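Local atomic coordinates of endo-1,4-beta-mannanase (Eisenia fetida, PDB entry 5Y6T), a protein that probably hydrolyses internal beta-1,4-mannosidic linkages in mannan polysaccharides, as a glycoside hydrolase family 5 endo-mannanase from an earthworm. Residues 24-35 with 63-73; 299-309 with 334-344. All blocks are in the same frame, centred on the assembly; numbering follows the deposited sequence.

From the N terminus, the chain first runs up strand 20-28, passes through helix 42-60 and returns on strand 65-72. Contact 1 closes this loop by zipping the two parallel strands together and packing the segments that follow them. Much later, strand 293-297 leads into the turn and helix start at 299-309; strand 322-325 comes next, and contact 2 closes when 334-344 folds back against that turn. The two loops lie in series, neither nested nor crossed. Strand 322-325 pairs with strand 20-28, and helix 338-348 packs on strand 20-28: Met27 CE lies 3.5 Å from Gln341 CB and also touches Phe338. The contacts thus meet where strand 322-325 closes the barrel against strand 20-28.

Contact 1: 24-35 with 63-73; sequences MSGMNIAWQNYG and GNSLRIWVHCD
With chi1 at -179°, Arg67 swings CG away from its own N and runs extended to NE, while Asn28 turns CG beside its own N (chi1 -73°); the two side chains therefore run alongside each other on one face of the sheet. Asn28 OD1 accepts a hydrogen bond from Arg67 NH1 at 2.7 Å, in the guanidinium plane, with the amide turned nearly perpendicular to that plane. Glu163 and Glu297 also hold the guanidinium by salt bridges, and Asn28 ND2 bonds to Gly296 O. Backbone bonds continue the pairing: Ile29 N to Arg67 O, 2.8 Å, then, past the cis peptide before Ala30, Trp69 N to Ala30 O, 2.9 Å. Over one face of the Trp69 indole sit Ala30 CB, 3.7 Å from the five-membered ring centroid, and Trp31 CZ3. A serine in place of Trp69 would probably leave the Ala30 methyl and the Trp31 ring without their shared support. Further on, Cys72 SG lies over the Tyr34 ring, 3.9 Å from its centroid. These parallel neighbours, joined through helix 42-60, form a beta-alpha-beta unit of the family 5 (beta/alpha)8 barrel, with C-terminal ends on the side where such enzymes keep the active site, consistent with Glu163 and Glu297 meeting Arg67.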
loop_
_atom_site.group_PDB
_atom_site.type_symbol
_atom_site.label_atom_id
_atom_site.label_comp_id
_atom_site.label_asym_id
_atom_site.label_seq_id
_atom_site.Cartn_x
_atom_site.Cartn_y
_atom_site.Cartn_z
ATOM N N MET A 24 4.856 -11.226 -4.147
ATOM C CA MET A 24 5.442 -10.441 -3.077
ATOM C C MET A 24 5.046 -11.045 -1.723
ATOM O O MET A 24 3.901 -10.917 -1.271
ATOM C CB MET A 24 4.927 -8.975 -3.136
ATOM C CG MET A 24 5.234 -8.272 -4.441
ATOM S SD MET A 24 6.983 -7.946 -4.702
ATOM C CE MET A 24 7.459 -9.384 -5.681
ATOM N N SER A 25 6.005 -11.673 -1.055
ATOM C CA SER A 25 5.785 -12.293 0.227
ATOM C C SER A 25 6.556 -11.563 1.305
ATOM O O SER A 25 7.735 -11.432 1.181
ATOM C CB SER A 25 6.218 -13.751 0.212
ATOM O OG SER A 25 6.064 -14.386 1.455
ATOM N N GLY A 26 5.883 -10.990 2.282
ATOM C CA GLY A 26 6.578 -10.174 3.235
ATOM C C GLY A 26 5.696 -9.621 4.313
ATOM O O GLY A 26 4.692 -10.225 4.650
ATOM N N MET A 27 6.154 -8.559 4.947
ATOM C CA MET A 27 5.408 -7.947 6.053
ATOM C C MET A 27 5.213 -6.483 5.838
ATOM O O MET A 27 6.096 -5.798 5.290
ATOM C CB MET A 27 6.177 -8.138 7.397
ATOM C CG MET A 27 6.483 -9.578 7.722
ATOM S SD MET A 27 7.172 -9.641 9.423
ATOM C CE MET A 27 7.928 -11.261 9.445
ATOM N N ASN A 28 4.081 -5.995 6.332
ATOM C CA ASN A 28 3.977 -4.614 6.619
ATOM C C ASN A 28 4.923 -4.335 7.785
ATOM O O ASN A 28 4.915 -5.107 8.751
ATOM C CB ASN A 28 2.573 -4.245 7.066
ATOM C CG ASN A 28 1.574 -4.261 5.956
ATOM O OD1 ASN A 28 1.324 -3.230 5.358
ATOM N ND2 ASN A 28 0.936 -5.409 5.745
ATOM N N ILE A 29 5.689 -3.263 7.695
ATOM C CA ILE A 29 6.559 -2.857 8.868
ATOM C C ILE A 29 5.649 -2.536 10.083
ATOM O O ILE A 29 5.896 -3.115 11.141
ATOM C CB ILE A 29 7.648 -1.843 8.560
ATOM C CG1 ILE A 29 8.500 -2.364 7.410
ATOM C CG2 ILE A 29 8.516 -1.552 9.768
ATOM C CD1 ILE A 29 9.019 -3.759 7.590
ATOM N N ALA A 30 4.618 -1.710 9.974
ATOM C CA ALA A 30 4.433 -0.665 8.942
ATOM C C ALA A 30 5.195 0.638 9.262
ATOM O O ALA A 30 5.306 1.542 8.432
ATOM C CB ALA A 30 2.989 -0.375 8.732
ATOM N N TRP A 31 5.768 0.686 10.447
ATOM C CA TRP A 31 6.563 1.786 10.942
ATOM C C TRP A 31 7.429 1.315 12.091
ATOM O O TRP A 31 7.257 0.233 12.574
ATOM C CB TRP A 31 5.739 2.952 11.467
ATOM C CG TRP A 31 4.772 2.556 12.589
ATOM C CD1 TRP A 31 5.054 2.405 13.915
ATOM C CD2 TRP A 31 3.424 2.163 12.415
ATOM N NE1 TRP A 31 3.921 2.001 14.586
ATOM C CE2 TRP A 31 2.905 1.826 13.686
ATOM C CE3 TRP A 31 2.592 2.031 11.287
ATOM C CZ2 TRP A 31 1.543 1.445 13.882
ATOM C CZ3 TRP A 31 1.252 1.645 11.484
ATOM C CH2 TRP A 31 0.758 1.313 12.747
ATOM N N GLN A 32 8.394 2.150 12.453
ATOM C CA GLN A 32 9.126 1.998 13.744
ATOM C C GLN A 32 8.628 3.086 14.679
ATOM O O GLN A 32 8.019 2.797 15.727
ATOM C CB GLN A 32 10.628 2.089 13.523
ATOM C CG GLN A 32 11.508 2.010 14.779
ATOM C CD GLN A 32 11.401 0.690 15.516
ATOM O OE1 GLN A 32 10.959 -0.321 14.984
ATOM N NE2 GLN A 32 11.786 0.713 16.779
ATOM N N ASN A 33 8.889 4.336 14.316
ATOM C CA ASN A 33 8.258 5.461 14.983
ATOM C C ASN A 33 7.180 6.042 14.044
ATOM O O ASN A 33 7.527 6.746 13.108
ATOM C CB ASN A 33 9.286 6.521 15.293
ATOM C CG ASN A 33 10.281 6.077 16.375
ATOM O OD1 ASN A 33 10.119 5.003 16.982
ATOM N ND2 ASN A 33 11.348 6.874 16.562
ATOM N N TYR A 34 5.909 5.728 14.302
ATOM C CA TYR A 34 4.834 6.086 13.389
ATOM C C TYR A 34 4.856 7.527 12.915
ATOM O O TYR A 34 4.809 8.480 13.726
ATOM C CB TYR A 34 3.519 5.796 14.106
ATOM C CG TYR A 34 2.287 6.159 13.366
ATOM C CD1 TYR A 34 1.647 5.246 12.504
ATOM C CD2 TYR A 34 1.677 7.360 13.592
ATOM C CE1 TYR A 34 0.456 5.608 11.870
ATOM C CE2 TYR A 34 0.490 7.702 12.957
ATOM C CZ TYR A 34 -0.111 6.810 12.118
ATOM O OH TYR A 34 -1.304 7.191 11.492
ATOM N N GLY A 35 4.894 7.712 11.592
ATOM C CA GLY A 35 4.886 8.994 10.930
ATOM C C GLY A 35 6.168 9.775 11.112
ATOM O O GLY A 35 6.283 10.854 10.578
ATOM N N GLY A 63 11.211 -13.811 3.258
ATOM C CA GLY A 63 10.367 -12.817 2.597
ATOM C C GLY A 63 11.157 -12.125 1.536
ATOM O O GLY A 63 12.423 -12.112 1.545
ATOM N N ASN A 64 10.445 -11.472 0.659
ATOM C CA ASN A 64 11.086 -10.708 -0.412
ATOM C C ASN A 64 10.615 -9.295 -0.567
ATOM O O ASN A 64 10.940 -8.656 -1.562
ATOM C CB ASN A 64 10.929 -11.450 -1.752
ATOM C CG ASN A 64 9.474 -11.595 -2.197
ATOM O OD1 ASN A 64 8.579 -10.817 -1.736
ATOM N ND2 ASN A 64 9.200 -12.622 -3.011
ATOM N N SER A 65 9.819 -8.829 0.384
ATOM C CA SER A 65 9.199 -7.544 0.251
ATOM C C SER A 65 8.707 -7.044 1.566
ATOM O O SER A 65 8.574 -7.780 2.553
ATOM C CB SER A 65 8.076 -7.623 -0.791
ATOM O OG SER A 65 7.153 -8.646 -0.431
ATOM N N LEU A 66 8.354 -5.755 1.555
ATOM C CA LEU A 66 7.825 -5.089 2.712
ATOM C C LEU A 66 7.001 -3.876 2.321
ATOM O O LEU A 66 7.236 -3.274 1.287
ATOM C CB LEU A 66 8.942 -4.728 3.732
ATOM C CG LEU A 66 9.938 -3.641 3.384
ATOM C CD1 LEU A 66 9.424 -2.209 3.611
ATOM C CD2 LEU A 66 11.221 -3.908 4.079
ATOM N N ARG A 67 6.088 -3.494 3.192
ATOM C CA ARG A 67 5.283 -2.287 3.035
ATOM C C ARG A 67 5.523 -1.372 4.214
ATOM O O ARG A 67 5.431 -1.788 5.356
ATOM C CB ARG A 67 3.793 -2.663 2.938
ATOM C CG ARG A 67 2.813 -1.500 2.739
ATOM C CD ARG A 67 1.470 -2.114 2.316
ATOM N NE ARG A 67 0.382 -1.145 2.178
ATOM C CZ ARG A 67 -0.559 -0.931 3.096
ATOM N NH1 ARG A 67 -0.511 -1.469 4.330
ATOM N NH2 ARG A 67 -1.550 -0.087 2.787
ATOM N N ILE A 68 5.829 -0.125 3.939
ATOM C CA ILE A 68 6.205 0.829 4.971
ATOM C C ILE A 68 5.526 2.177 4.725
ATOM O O ILE A 68 5.305 2.625 3.569
ATOM C CB ILE A 68 7.746 1.021 5.017
ATOM C CG1 ILE A 68 8.117 1.841 6.277
ATOM C CG2 ILE A 68 8.326 1.616 3.726
ATOM C CD1 ILE A 68 9.550 1.623 6.719
ATOM N N TRP A 69 5.198 2.852 5.802
ATOM C CA TRP A 69 4.391 4.073 5.736
ATOM C C TRP A 69 5.226 5.288 6.070
ATOM O O TRP A 69 6.107 5.218 6.954
ATOM C CB TRP A 69 3.251 4.004 6.714
ATOM C CG TRP A 69 2.224 2.927 6.537
ATOM C CD1 TRP A 69 2.239 1.872 5.657
ATOM C CD2 TRP A 69 1.014 2.810 7.272
ATOM N NE1 TRP A 69 1.108 1.071 5.854
ATOM C CE2 TRP A 69 0.348 1.640 6.833
ATOM C CE3 TRP A 69 0.423 3.557 8.303
ATOM C CZ2 TRP A 69 -0.885 1.227 7.375
ATOM C CZ3 TRP A 69 -0.794 3.149 8.811
ATOM C CH2 TRP A 69 -1.433 1.998 8.358
ATOM N N VAL A 70 4.870 6.411 5.460
ATOM C CA VAL A 70 5.694 7.635 5.603
ATOM C C VAL A 70 4.917 8.760 6.253
ATOM O O VAL A 70 5.090 8.953 7.470
ATOM C CB VAL A 70 6.325 8.076 4.261
ATOM C CG1 VAL A 70 7.228 9.290 4.422
ATOM C CG2 VAL A 70 7.078 6.907 3.583
ATOM N N HIS A 71 4.087 9.520 5.565
ATOM C CA HIS A 71 3.502 10.697 6.206
ATOM C C HIS A 71 2.403 10.366 7.229
ATOM O O HIS A 71 2.155 11.172 8.178
ATOM C CB HIS A 71 2.868 11.658 5.205
ATOM C CG HIS A 71 3.786 12.093 4.099
ATOM N ND1 HIS A 71 5.013 12.672 4.331
ATOM C CD2 HIS A 71 3.576 12.165 2.770
ATOM C CE1 HIS A 71 5.550 13.054 3.176
ATOM N NE2 HIS A 71 4.694 12.741 2.207
ATOM N N CYS A 72 1.689 9.278 6.969
ATOM C CA CYS A 72 0.635 8.785 7.888
ATOM C C CYS A 72 -0.480 9.817 7.983
ATOM O O CYS A 72 -1.137 10.131 6.969
ATOM C CB CYS A 72 1.245 8.373 9.255
ATOM S SG CYS A 72 2.382 6.969 9.103
ATOM N N ASP A 73 -0.656 10.469 9.110
ATOM C CA ASP A 73 -1.723 11.456 9.255
ATOM C C ASP A 73 -1.257 12.898 9.003
ATOM O O ASP A 73 -1.983 13.808 9.184
ATOM C CB ASP A 73 -2.294 11.380 10.695
ATOM C CG ASP A 73 -1.229 11.669 11.760
ATOM O OD1 ASP A 73 -0.097 12.021 11.463
ATOM O OD2 ASP A 73 -1.523 11.564 12.935
HETATM O O HOH W 1 -2.654 8.888 13.203
HETATM O O HOH W 2 3.962 12.430 9.757
HETATM O O HOH W 3 6.408 5.917 9.594
#

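Contact 2: 299-309 with 334-344; sequences SQSGGDGRSIT and NADSFATQAQG
Gln300 to Gly303 fold into a type I beta turn that presents the amides of Gln300 and Ser301 to Asp336, just ahead of the helix that Ser337 N-caps. The Asp336 carboxylate takes one amide on each oxygen, both on syn lone pairs: Gln300 N to OD2 and Ser301 N to OD1, each at 2.7 Å. Ser301 OG, held between its backbone N and carbonyl carbon (chi1 53°), adds a third bond to OD1 from above the carboxylate plane. Three donors on one carboxylate would probably favour its ionised form. Ser299 OG donates to Asn334 O at 2.6 Å across the contact, and within its own segment accepts from Gly302 N, an ST motif. Gln300 stretches its chain out across Thr340 at about a right angle, and its OE1 accepts from Ile308 N at 2.8 Å; a water links the same oxygen to Gln343 OE1. Ile308 is a knob in the hole between Thr340, Gln341, Gln343 and Gly344, its CG2 3.9 Å from Gln343 CB. In the (beta/alpha)8 barrel, these are the loops that follow strands 293-297 and 322-325, tied together ahead of helices 308-317 and 338-348, with the first residue of the one packed into the first turns of the other.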
loop_
_atom_site.group_PDB
_atom_site.type_symbol
_atom_site.label_atom_id
_atom_site.label_comp_id
_atom_site.label_asym_id
_atom_site.label_seq_id
_atom_site.Cartn_x
_atom_site.Cartn_y
_atom_site.Cartn_z
ATOM N N SER A 299 -3.745 -11.015 9.326
ATOM C CA SER A 299 -2.915 -11.513 10.416
ATOM C C SER A 299 -3.639 -12.726 10.998
ATOM O O SER A 299 -4.846 -12.923 10.763
ATOM C CB SER A 299 -2.715 -10.457 11.473
ATOM O OG SER A 299 -3.902 -10.147 12.154
ATOM N N GLN A 300 -2.872 -13.563 11.691
ATOM C CA GLN A 300 -3.424 -14.698 12.357
ATOM C C GLN A 300 -4.335 -14.215 13.514
ATOM O O GLN A 300 -5.481 -14.694 13.718
ATOM C CB GLN A 300 -2.279 -15.614 12.830
ATOM C CG GLN A 300 -2.797 -16.920 13.488
ATOM C CD GLN A 300 -1.617 -17.741 13.919
ATOM O OE1 GLN A 300 -0.960 -18.356 13.084
ATOM N NE2 GLN A 300 -1.314 -17.739 15.192
ATOM N N SER A 301 -3.801 -13.288 14.286
ATOM C CA SER A 301 -4.557 -12.703 15.410
ATOM C C SER A 301 -5.819 -12.007 14.945
ATOM O O SER A 301 -6.821 -11.955 15.672
ATOM C CB SER A 301 -3.742 -11.743 16.275
ATOM O OG SER A 301 -3.110 -10.726 15.535
ATOM N N GLY A 302 -5.741 -11.420 13.752
ATOM C CA GLY A 302 -6.906 -10.782 13.175
ATOM C C GLY A 302 -7.646 -11.641 12.218
ATOM O O GLY A 302 -8.355 -11.131 11.335
ATOM N N GLY A 303 -7.534 -12.962 12.371
ATOM C CA GLY A 303 -8.306 -13.875 11.624
ATOM C C GLY A 303 -9.383 -14.643 12.405
ATOM O O GLY A 303 -9.822 -14.244 13.470
ATOM N N ASP A 304 -9.776 -15.753 11.841
ATOM C CA ASP A 304 -10.915 -16.555 12.328
ATOM C C ASP A 304 -10.437 -17.844 12.984
ATOM O O ASP A 304 -11.256 -18.789 13.141
ATOM C CB ASP A 304 -11.886 -16.866 11.150
ATOM C CG ASP A 304 -11.299 -17.813 10.118
ATOM O OD1 ASP A 304 -10.058 -18.028 10.097
ATOM O OD2 ASP A 304 -12.103 -18.246 9.274
ATOM N N GLY A 305 -9.130 -17.896 13.311
ATOM C CA GLY A 305 -8.479 -19.140 13.826
ATOM C C GLY A 305 -7.537 -19.869 12.865
ATOM O O GLY A 305 -6.710 -20.686 13.291
ATOM N N ARG A 306 -7.632 -19.611 11.545
ATOM C CA ARG A 306 -6.766 -20.246 10.623
ATOM C C ARG A 306 -5.332 -19.751 10.920
ATOM O O ARG A 306 -5.122 -18.708 11.487
ATOM C CB ARG A 306 -7.134 -19.962 9.170
ATOM C CG ARG A 306 -7.059 -18.503 8.768
ATOM C CD ARG A 306 -7.726 -18.263 7.408
ATOM N NE ARG A 306 -9.148 -18.572 7.502
ATOM C CZ ARG A 306 -9.893 -19.127 6.561
ATOM N NH1 ARG A 306 -9.412 -19.377 5.360
ATOM N NH2 ARG A 306 -11.171 -19.361 6.817
ATOM N N SER A 307 -4.338 -20.533 10.530
ATOM C CA SER A 307 -2.980 -20.211 10.892
ATOM C C SER A 307 -2.399 -19.234 9.872
ATOM O O SER A 307 -2.872 -19.167 8.713
ATOM C CB SER A 307 -2.089 -21.419 10.903
ATOM O OG SER A 307 -1.915 -21.885 9.610
ATOM N N ILE A 308 -1.343 -18.556 10.307
ATOM C CA ILE A 308 -0.561 -17.685 9.413
ATOM C C ILE A 308 -0.095 -18.438 8.150
ATOM O O ILE A 308 -0.069 -17.900 7.023
ATOM C CB ILE A 308 0.654 -17.079 10.148
ATOM C CG1 ILE A 308 1.227 -15.910 9.305
ATOM C CG2 ILE A 308 1.739 -18.137 10.490
ATOM C CD1 ILE A 308 0.430 -14.640 9.450
ATOM N N THR A 309 0.285 -19.708 8.291
ATOM C CA THR A 309 0.732 -20.482 7.135
ATOM C C THR A 309 -0.421 -20.725 6.174
ATOM O O THR A 309 -0.231 -20.717 4.962
ATOM C CB THR A 309 1.397 -21.782 7.641
ATOM O OG1 THR A 309 2.625 -21.415 8.314
ATOM C CG2 THR A 309 1.683 -22.716 6.529
ATOM N N ASN A 334 -4.759 -6.461 16.289
ATOM C CA ASN A 334 -4.665 -7.315 15.137
ATOM C C ASN A 334 -3.252 -7.477 14.553
ATOM O O ASN A 334 -3.114 -7.996 13.467
ATOM C CB ASN A 334 -5.655 -6.920 14.112
ATOM C CG ASN A 334 -7.076 -7.351 14.476
ATOM O OD1 ASN A 334 -7.329 -8.152 15.432
ATOM N ND2 ASN A 334 -7.996 -6.910 13.668
ATOM N N ALA A 335 -2.219 -7.119 15.299
ATOM C CA ALA A 335 -0.895 -7.406 14.888
ATOM C C ALA A 335 -0.429 -8.733 15.487
ATOM O O ALA A 335 -0.552 -8.968 16.715
ATOM C CB ALA A 335 0.031 -6.271 15.277
ATOM N N ASP A 336 0.121 -9.585 14.639
ATOM C CA ASP A 336 0.892 -10.723 15.087
ATOM C C ASP A 336 2.271 -10.362 15.565
ATOM O O ASP A 336 2.828 -9.305 15.222
ATOM C CB ASP A 336 1.014 -11.703 13.901
ATOM C CG ASP A 336 -0.276 -12.362 13.547
ATOM O OD1 ASP A 336 -1.251 -12.409 14.389
ATOM O OD2 ASP A 336 -0.345 -12.869 12.393
ATOM N N SER A 337 2.896 -11.243 16.311
ATOM C CA SER A 337 4.306 -11.119 16.557
ATOM C C SER A 337 5.122 -11.301 15.254
ATOM O O SER A 337 4.657 -11.967 14.306
ATOM C CB SER A 337 4.769 -12.166 17.601
ATOM O OG SER A 337 4.746 -13.452 17.025
ATOM N N PHE A 338 6.333 -10.754 15.227
ATOM C CA PHE A 338 7.255 -10.987 14.107
ATOM C C PHE A 338 7.435 -12.516 13.926
ATOM O O PHE A 338 7.420 -13.052 12.802
ATOM C CB PHE A 338 8.590 -10.312 14.343
ATOM C CG PHE A 338 9.468 -10.365 13.171
ATOM C CD1 PHE A 338 10.252 -11.502 12.920
ATOM C CD2 PHE A 338 9.526 -9.311 12.285
ATOM C CE1 PHE A 338 11.088 -11.550 11.775
ATOM C CE2 PHE A 338 10.356 -9.366 11.174
ATOM C CZ PHE A 338 11.110 -10.494 10.909
ATOM N N ALA A 339 7.637 -13.228 15.055
ATOM C CA ALA A 339 7.913 -14.686 14.997
ATOM C C ALA A 339 6.775 -15.458 14.311
ATOM O O ALA A 339 6.995 -16.371 13.529
ATOM C CB ALA A 339 8.141 -15.254 16.396
ATOM N N THR A 340 5.553 -15.056 14.603
ATOM C CA THR A 340 4.424 -15.699 13.959
ATOM C C THR A 340 4.448 -15.418 12.448
ATOM O O THR A 340 4.300 -16.328 11.611
ATOM C CB THR A 340 3.092 -15.260 14.631
ATOM O OG1 THR A 340 3.026 -15.831 15.938
ATOM C CG2 THR A 340 1.840 -15.686 13.838
ATOM N N GLN A 341 4.588 -14.162 12.090
ATOM C CA GLN A 341 4.625 -13.787 10.669
ATOM C C GLN A 341 5.766 -14.493 9.937
ATOM O O GLN A 341 5.588 -14.923 8.772
ATOM C CB GLN A 341 4.731 -12.283 10.512
ATOM C CG GLN A 341 3.464 -11.599 11.019
ATOM C CD GLN A 341 3.617 -10.105 11.240
ATOM O OE1 GLN A 341 3.511 -9.349 10.306
ATOM N NE2 GLN A 341 3.982 -9.720 12.428
ATOM N N ALA A 342 6.924 -14.584 10.579
ATOM C CA ALA A 342 8.056 -15.312 10.007
ATOM C C ALA A 342 7.616 -16.720 9.584
ATOM O O ALA A 342 8.130 -17.207 8.631
ATOM C CB ALA A 342 9.219 -15.401 10.979
ATOM N N GLN A 343 6.727 -17.394 10.314
ATOM C CA GLN A 343 6.335 -18.787 9.917
ATOM C C GLN A 343 5.707 -18.787 8.536
ATOM O O GLN A 343 5.871 -19.705 7.737
ATOM C CB GLN A 343 5.419 -19.436 10.930
ATOM C CG GLN A 343 6.019 -19.552 12.322
ATOM C CD GLN A 343 4.954 -20.155 13.269
ATOM O OE1 GLN A 343 3.937 -19.552 13.543
ATOM N NE2 GLN A 343 5.163 -21.379 13.657
ATOM N N GLY A 344 4.920 -17.772 8.238
ATOM C CA GLY A 344 4.374 -17.689 6.898
ATOM C C GLY A 344 5.360 -17.404 5.838
ATOM O O GLY A 344 5.237 -17.972 4.776
HETATM O O HOH W 4 1.020 -20.069 13.520
#